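Local coordinates for protein type I modular polyketide synthase (PDB 6IYR) that probably loads an extender unit, likely methylmalonyl, from its coenzyme A thioester, as the acyltransferase domain of module 8 of the salinomycin polyketide synthase, at residues 322-335 and 366-378. Numbering follows the deposited sequence.
Sequences SHGPQVEHIRAEVL and AEYWYRNLRNTVR. With PO4 (phosphate ion), chain B.
His323 is held by the C-terminal end of helix 366-374 through hydrogen bonds. Its ND1 donates to Asn375 O at 2.8 Å, tilted slightly from the ring plane, and its backbone N makes a weak bond to Leu373 O. With CG anti to the carbonyl carbon, a chi2 of -68° turns ND1 to the helix end and NE2 to the phosphate. Leu373 O sits over one ring face, and Val377 CG2 makes a CH-pi contact with the opposite face, 3.9 Å from the centroid. NE2 bonds Ser220 OG and O4 of the phosphate, probably from the crystallisation liquor; Ser322 OG also bonds O4. Ser220 lies in a GxSxG pattern, consistent with the Ser-His dyad of acyltransferases. Tyr320, Ser322 and His323 belong to a YASH motif, as in methylmalonyl-selective acyltransferases.

Two salt bridges lie further along. Arg374 NH2 meets Glu328 OE2 at 3.2 Å, in the guanidinium plane but from above the carboxylate plane; NE adds a weak bond to the same oxygen. The Arg374 chain bends at chi2 (68°), laying one guanidinium face on Gly324 C and Pro325 CA. Arg331 and Glu367 pair by charge alone, with no N-H aimed at the oxygen. Arg371 extends this network.

Apolar contacts fill the middle. Arg331 CG makes a CH-pi contact over the centre of one Tyr370 face, 3.6 Å from the ring centroid. Val327 CG1 reaches Tyr370 CE1 at 3.5 Å and also packs on Leu373 CG. Ile330 CD1 touches Leu373 CD2 at 3.7 Å, the two side chains nearly perpendicular. Leu335 CD2 rests on Tyr370 CB.

The axes of 331-335 and 366-374 run roughly antiparallel, at 141°. Helix 235-248 packs against Val334, Trp369 and Leu373. The short, weakly bonded strand about 377-378 runs parallel to strand 279-286 at the edge of the mixed sheet.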
loop_
_atom_site.group_PDB
_atom_site.type_symbol
_atom_site.label_atom_id
_atom_site.label_comp_id
_atom_site.label_asym_id
_atom_site.label_seq_id
_atom_site.Cartn_x
_atom_site.Cartn_y
_atom_site.Cartn_z
ATOM N N SER A 322 -17.978 9.154 4.713
ATOM C CA SER A 322 -17.818 9.385 3.260
ATOM C C SER A 322 -18.408 8.235 2.439
ATOM O O SER A 322 -18.905 7.231 2.973
ATOM C CB SER A 322 -16.343 9.563 2.933
ATOM O OG SER A 322 -15.659 8.400 3.322
ATOM N N HIS A 323 -18.516 8.475 1.146
ATOM C CA HIS A 323 -19.001 7.484 0.212
ATOM C C HIS A 323 -20.490 7.245 0.426
ATOM O O HIS A 323 -20.995 6.164 0.160
ATOM C CB HIS A 323 -18.173 6.195 0.308
ATOM C CG HIS A 323 -16.713 6.432 0.087
ATOM N ND1 HIS A 323 -16.200 6.804 -1.139
ATOM C CD2 HIS A 323 -15.696 6.554 0.966
ATOM C CE1 HIS A 323 -14.952 7.206 -0.990
ATOM N NE2 HIS A 323 -14.607 7.022 0.268
ATOM N N GLY A 324 -21.156 8.269 0.938
ATOM C CA GLY A 324 -22.593 8.268 1.108
ATOM C C GLY A 324 -23.158 9.668 1.046
ATOM O O GLY A 324 -22.437 10.630 0.745
ATOM N N PRO A 325 -24.470 9.799 1.324
ATOM C CA PRO A 325 -25.209 11.050 1.170
ATOM C C PRO A 325 -24.694 12.199 1.987
ATOM O O PRO A 325 -24.855 13.336 1.570
ATOM C CB PRO A 325 -26.642 10.686 1.634
ATOM C CG PRO A 325 -26.747 9.209 1.393
ATOM C CD PRO A 325 -25.359 8.665 1.639
ATOM N N GLN A 326 -23.973 11.963 3.082
ATOM C CA GLN A 326 -23.551 13.120 3.854
ATOM C C GLN A 326 -22.643 14.034 3.022
ATOM O O GLN A 326 -22.502 15.222 3.305
ATOM C CB GLN A 326 -22.847 12.724 5.152
ATOM C CG GLN A 326 -23.792 12.214 6.214
ATOM C CD GLN A 326 -23.146 12.053 7.578
ATOM O OE1 GLN A 326 -22.241 12.814 7.962
ATOM N NE2 GLN A 326 -23.638 11.073 8.340
ATOM N N VAL A 327 -21.918 13.427 2.085
ATOM C CA VAL A 327 -20.922 14.140 1.286
ATOM C C VAL A 327 -21.571 15.246 0.415
ATOM O O VAL A 327 -20.908 16.195 -0.027
ATOM C CB VAL A 327 -20.174 13.086 0.396
ATOM C CG1 VAL A 327 -19.285 13.746 -0.616
ATOM C CG2 VAL A 327 -19.333 12.178 1.297
ATOM N N GLU A 328 -22.874 15.140 0.180
ATOM C CA GLU A 328 -23.577 16.161 -0.656
ATOM C C GLU A 328 -23.423 17.521 -0.058
ATOM O O GLU A 328 -23.300 18.505 -0.759
ATOM C CB GLU A 328 -25.071 15.822 -0.818
ATOM C CG GLU A 328 -25.265 14.686 -1.824
ATOM C CD GLU A 328 -26.577 13.900 -1.689
ATOM O OE1 GLU A 328 -27.423 14.215 -0.818
ATOM O OE2 GLU A 328 -26.754 12.933 -2.469
ATOM N N HIS A 329 -23.306 17.563 1.256
ATOM C CA HIS A 329 -23.161 18.821 1.974
ATOM C C HIS A 329 -21.868 19.584 1.615
ATOM O O HIS A 329 -21.803 20.786 1.762
ATOM C CB HIS A 329 -23.237 18.489 3.469
ATOM C CG HIS A 329 -22.801 19.585 4.381
ATOM N ND1 HIS A 329 -23.580 20.702 4.620
ATOM C CD2 HIS A 329 -21.827 19.602 5.326
ATOM C CE1 HIS A 329 -23.013 21.438 5.564
ATOM N NE2 HIS A 329 -21.950 20.786 6.012
ATOM N N ILE A 330 -20.822 18.908 1.159
ATOM C CA ILE A 330 -19.608 19.640 0.795
ATOM C C ILE A 330 -19.326 19.600 -0.719
ATOM O O ILE A 330 -18.237 19.971 -1.197
ATOM C CB ILE A 330 -18.373 19.106 1.550
ATOM C CG1 ILE A 330 -18.239 17.578 1.307
ATOM C CG2 ILE A 330 -18.505 19.442 3.017
ATOM C CD1 ILE A 330 -16.903 16.970 1.731
ATOM N N ARG A 331 -20.295 19.140 -1.479
ATOM C CA ARG A 331 -20.092 19.040 -2.922
ATOM C C ARG A 331 -19.643 20.351 -3.545
ATOM O O ARG A 331 -18.685 20.382 -4.338
ATOM C CB ARG A 331 -21.362 18.566 -3.581
ATOM C CG ARG A 331 -21.258 18.480 -5.086
ATOM C CD ARG A 331 -22.641 18.355 -5.695
ATOM N NE ARG A 331 -22.585 17.438 -6.824
ATOM C CZ ARG A 331 -22.460 17.781 -8.105
ATOM N NH1 ARG A 331 -22.323 16.825 -9.025
ATOM N NH2 ARG A 331 -22.502 19.056 -8.482
ATOM N N ALA A 332 -20.379 21.425 -3.297
ATOM C CA ALA A 332 -20.071 22.674 -4.009
ATOM C C ALA A 332 -18.680 23.165 -3.613
ATOM O O ALA A 332 -17.924 23.648 -4.437
ATOM C CB ALA A 332 -21.118 23.737 -3.732
ATOM N N GLU A 333 -18.344 23.034 -2.337
ATOM C CA GLU A 333 -17.037 23.412 -1.868
ATOM C C GLU A 333 -15.945 22.607 -2.575
ATOM O O GLU A 333 -14.942 23.172 -3.014
ATOM C CB GLU A 333 -16.946 23.260 -0.327
ATOM C CG GLU A 333 -15.591 23.689 0.209
ATOM C CD GLU A 333 -15.388 23.422 1.700
ATOM O OE1 GLU A 333 -14.220 23.471 2.154
ATOM O OE2 GLU A 333 -16.364 23.106 2.401
ATOM N N VAL A 334 -16.122 21.299 -2.696
ATOM C CA VAL A 334 -15.092 20.454 -3.319
ATOM C C VAL A 334 -14.920 20.820 -4.794
ATOM O O VAL A 334 -13.802 21.112 -5.274
ATOM C CB VAL A 334 -15.427 18.938 -3.192
ATOM C CG1 VAL A 334 -14.512 18.098 -4.076
ATOM C CG2 VAL A 334 -15.287 18.505 -1.745
ATOM N N LEU A 335 -16.049 20.960 -5.468
ATOM C CA LEU A 335 -16.050 21.336 -6.873
ATOM C C LEU A 335 -15.378 22.671 -7.089
ATOM O O LEU A 335 -14.609 22.855 -8.043
ATOM C CB LEU A 335 -17.468 21.388 -7.397
ATOM C CG LEU A 335 -18.160 20.045 -7.453
ATOM C CD1 LEU A 335 -19.574 20.258 -7.988
ATOM C CD2 LEU A 335 -17.392 19.080 -8.328
ATOM N N ALA A 366 -12.158 17.956 -11.066
ATOM C CA ALA A 366 -12.852 18.237 -9.798
ATOM C C ALA A 366 -14.060 17.335 -9.582
ATOM O O ALA A 366 -14.263 16.790 -8.484
ATOM C CB ALA A 366 -13.257 19.703 -9.703
ATOM N N GLU A 367 -14.795 17.098 -10.656
ATOM C CA GLU A 367 -16.009 16.335 -10.585
ATOM C C GLU A 367 -15.645 14.883 -10.287
ATOM O O GLU A 367 -16.365 14.225 -9.548
ATOM C CB GLU A 367 -16.809 16.480 -11.888
ATOM C CG GLU A 367 -18.030 15.563 -12.025
ATOM C CD GLU A 367 -19.154 15.832 -11.012
ATOM O OE1 GLU A 367 -19.778 14.847 -10.531
ATOM O OE2 GLU A 367 -19.437 17.016 -10.714
ATOM N N TYR A 368 -14.606 14.354 -10.942
ATOM C CA TYR A 368 -14.099 13.027 -10.590
ATOM C C TYR A 368 -13.810 12.928 -9.086
ATOM O O TYR A 368 -14.142 11.940 -8.465
ATOM C CB TYR A 368 -12.827 12.667 -11.368
ATOM C CG TYR A 368 -12.384 11.259 -11.114
ATOM C CD1 TYR A 368 -12.893 10.218 -11.860
ATOM C CD2 TYR A 368 -11.526 10.953 -10.063
ATOM C CE1 TYR A 368 -12.508 8.917 -11.613
ATOM C CE2 TYR A 368 -11.185 9.643 -9.762
ATOM C CZ TYR A 368 -11.682 8.626 -10.532
ATOM O OH TYR A 368 -11.328 7.307 -10.275
ATOM N N TRP A 369 -13.086 13.889 -8.551
ATOM C CA TRP A 369 -12.650 13.810 -7.164
ATOM C C TRP A 369 -13.853 13.909 -6.239
ATOM O O TRP A 369 -13.922 13.175 -5.257
ATOM C CB TRP A 369 -11.545 14.836 -6.833
ATOM C CG TRP A 369 -10.292 14.524 -7.570
ATOM C CD1 TRP A 369 -9.749 15.243 -8.582
ATOM C CD2 TRP A 369 -9.580 13.263 -7.552
ATOM N NE1 TRP A 369 -8.754 14.532 -9.192
ATOM C CE2 TRP A 369 -8.626 13.313 -8.577
ATOM C CE3 TRP A 369 -9.641 12.124 -6.737
ATOM C CZ2 TRP A 369 -7.717 12.281 -8.803
ATOM C CZ3 TRP A 369 -8.796 11.055 -7.010
ATOM C CH2 TRP A 369 -7.797 11.171 -7.996
ATOM N N TYR A 370 -14.861 14.713 -6.605
ATOM C CA TYR A 370 -16.133 14.620 -5.903
ATOM C C TYR A 370 -16.788 13.254 -5.990
ATOM O O TYR A 370 -17.309 12.737 -4.984
ATOM C CB TYR A 370 -17.143 15.692 -6.318
ATOM C CG TYR A 370 -18.457 15.533 -5.593
ATOM C CD1 TYR A 370 -18.548 15.820 -4.262
ATOM C CD2 TYR A 370 -19.555 14.947 -6.208
ATOM C CE1 TYR A 370 -19.730 15.632 -3.565
ATOM C CE2 TYR A 370 -20.738 14.726 -5.511
ATOM C CZ TYR A 370 -20.802 15.063 -4.168
ATOM O OH TYR A 370 -21.961 14.879 -3.458
ATOM N N ARG A 371 -16.867 12.696 -7.189
ATOM C CA ARG A 371 -17.445 11.378 -7.320
ATOM C C ARG A 371 -16.769 10.344 -6.478
ATOM O O ARG A 371 -17.405 9.363 -6.083
ATOM C CB ARG A 371 -17.427 10.880 -8.757
ATOM C CG ARG A 371 -18.678 11.222 -9.546
ATOM C CD ARG A 371 -18.673 10.531 -10.906
ATOM N NE ARG A 371 -19.493 11.272 -11.858
ATOM C CZ ARG A 371 -19.041 12.205 -12.696
ATOM N NH1 ARG A 371 -19.899 12.834 -13.497
ATOM N NH2 ARG A 371 -17.740 12.491 -12.756
ATOM N N ASN A 372 -15.447 10.408 -6.477
ATOM C CA ASN A 372 -14.627 9.484 -5.687
ATOM C C ASN A 372 -15.094 9.502 -4.233
ATOM O O ASN A 372 -15.353 8.457 -3.661
ATOM C CB ASN A 372 -13.177 9.928 -5.747
ATOM C CG ASN A 372 -12.279 9.134 -4.820
ATOM O OD1 ASN A 372 -12.171 9.448 -3.628
ATOM N ND2 ASN A 372 -11.554 8.163 -5.384
ATOM N N LEU A 373 -15.256 10.704 -3.684
ATOM C CA LEU A 373 -15.700 10.884 -2.285
ATOM C C LEU A 373 -17.141 10.443 -2.051
ATOM O O LEU A 373 -17.469 9.866 -1.015
ATOM C CB LEU A 373 -15.509 12.340 -1.868
ATOM C CG LEU A 373 -15.710 12.682 -0.391
ATOM C CD1 LEU A 373 -14.734 11.915 0.500
ATOM C CD2 LEU A 373 -15.487 14.181 -0.264
ATOM N N ARG A 374 -17.981 10.653 -3.051
ATOM C CA ARG A 374 -19.408 10.433 -2.917
ATOM C C ARG A 374 -19.823 8.998 -3.123
ATOM O O ARG A 374 -20.781 8.520 -2.517
ATOM C CB ARG A 374 -20.167 11.340 -3.895
ATOM C CG ARG A 374 -21.664 11.061 -3.949
ATOM C CD ARG A 374 -22.352 11.445 -2.649
ATOM N NE ARG A 374 -23.806 11.187 -2.685
ATOM C CZ ARG A 374 -24.363 10.015 -2.415
ATOM N NH1 ARG A 374 -23.622 8.931 -2.223
ATOM N NH2 ARG A 374 -25.677 9.913 -2.332
ATOM N N ASN A 375 -19.097 8.265 -3.940
ATOM C CA ASN A 375 -19.572 6.974 -4.371
ATOM C C ASN A 375 -18.834 5.779 -3.786
ATOM O O ASN A 375 -17.718 5.909 -3.335
ATOM C CB ASN A 375 -19.531 6.929 -5.884
ATOM C CG ASN A 375 -20.636 7.777 -6.483
ATOM O OD1 ASN A 375 -21.797 7.380 -6.460
ATOM N ND2 ASN A 375 -20.335 9.004 -6.710
ATOM N N THR A 376 -19.418 4.608 -3.967
ATOM C CA THR A 376 -18.875 3.354 -3.474
ATOM C C THR A 376 -17.485 3.070 -4.072
ATOM O O THR A 376 -17.233 3.326 -5.228
ATOM C CB THR A 376 -19.827 2.186 -3.826
ATOM O OG1 THR A 376 -21.115 2.432 -3.288
ATOM C CG2 THR A 376 -19.344 0.874 -3.302
ATOM N N VAL A 377 -16.583 2.566 -3.250
ATOM C CA VAL A 377 -15.269 2.223 -3.719
ATOM C C VAL A 377 -15.368 0.782 -4.180
ATOM O O VAL A 377 -15.532 -0.117 -3.384
ATOM C CB VAL A 377 -14.238 2.321 -2.590
ATOM C CG1 VAL A 377 -12.884 1.825 -3.048
ATOM C CG2 VAL A 377 -14.160 3.727 -2.043
ATOM N N ARG A 378 -15.284 0.570 -5.481
ATOM C CA ARG A 378 -15.371 -0.775 -6.032
ATOM C C ARG A 378 -14.002 -1.448 -6.121
ATOM O O ARG A 378 -13.507 -1.734 -7.194
ATOM C CB ARG A 378 -16.056 -0.732 -7.385
ATOM C CG ARG A 378 -17.249 0.194 -7.400
ATOM C CD ARG A 378 -18.184 -0.063 -8.559
ATOM N NE ARG A 378 -19.273 0.909 -8.557
ATOM C CZ ARG A 378 -20.447 0.728 -7.961
ATOM N NH1 ARG A 378 -21.359 1.685 -8.011
ATOM N NH2 ARG A 378 -20.706 -0.406 -7.329
HETATM P P PO4 B . -11.626 8.399 2.829
HETATM O O1 PO4 B . -10.967 7.691 3.997
HETATM O O2 PO4 B . -12.140 9.839 3.005
HETATM O O3 PO4 B . -10.525 8.408 1.781
HETATM O O4 PO4 B . -12.848 7.578 2.515
#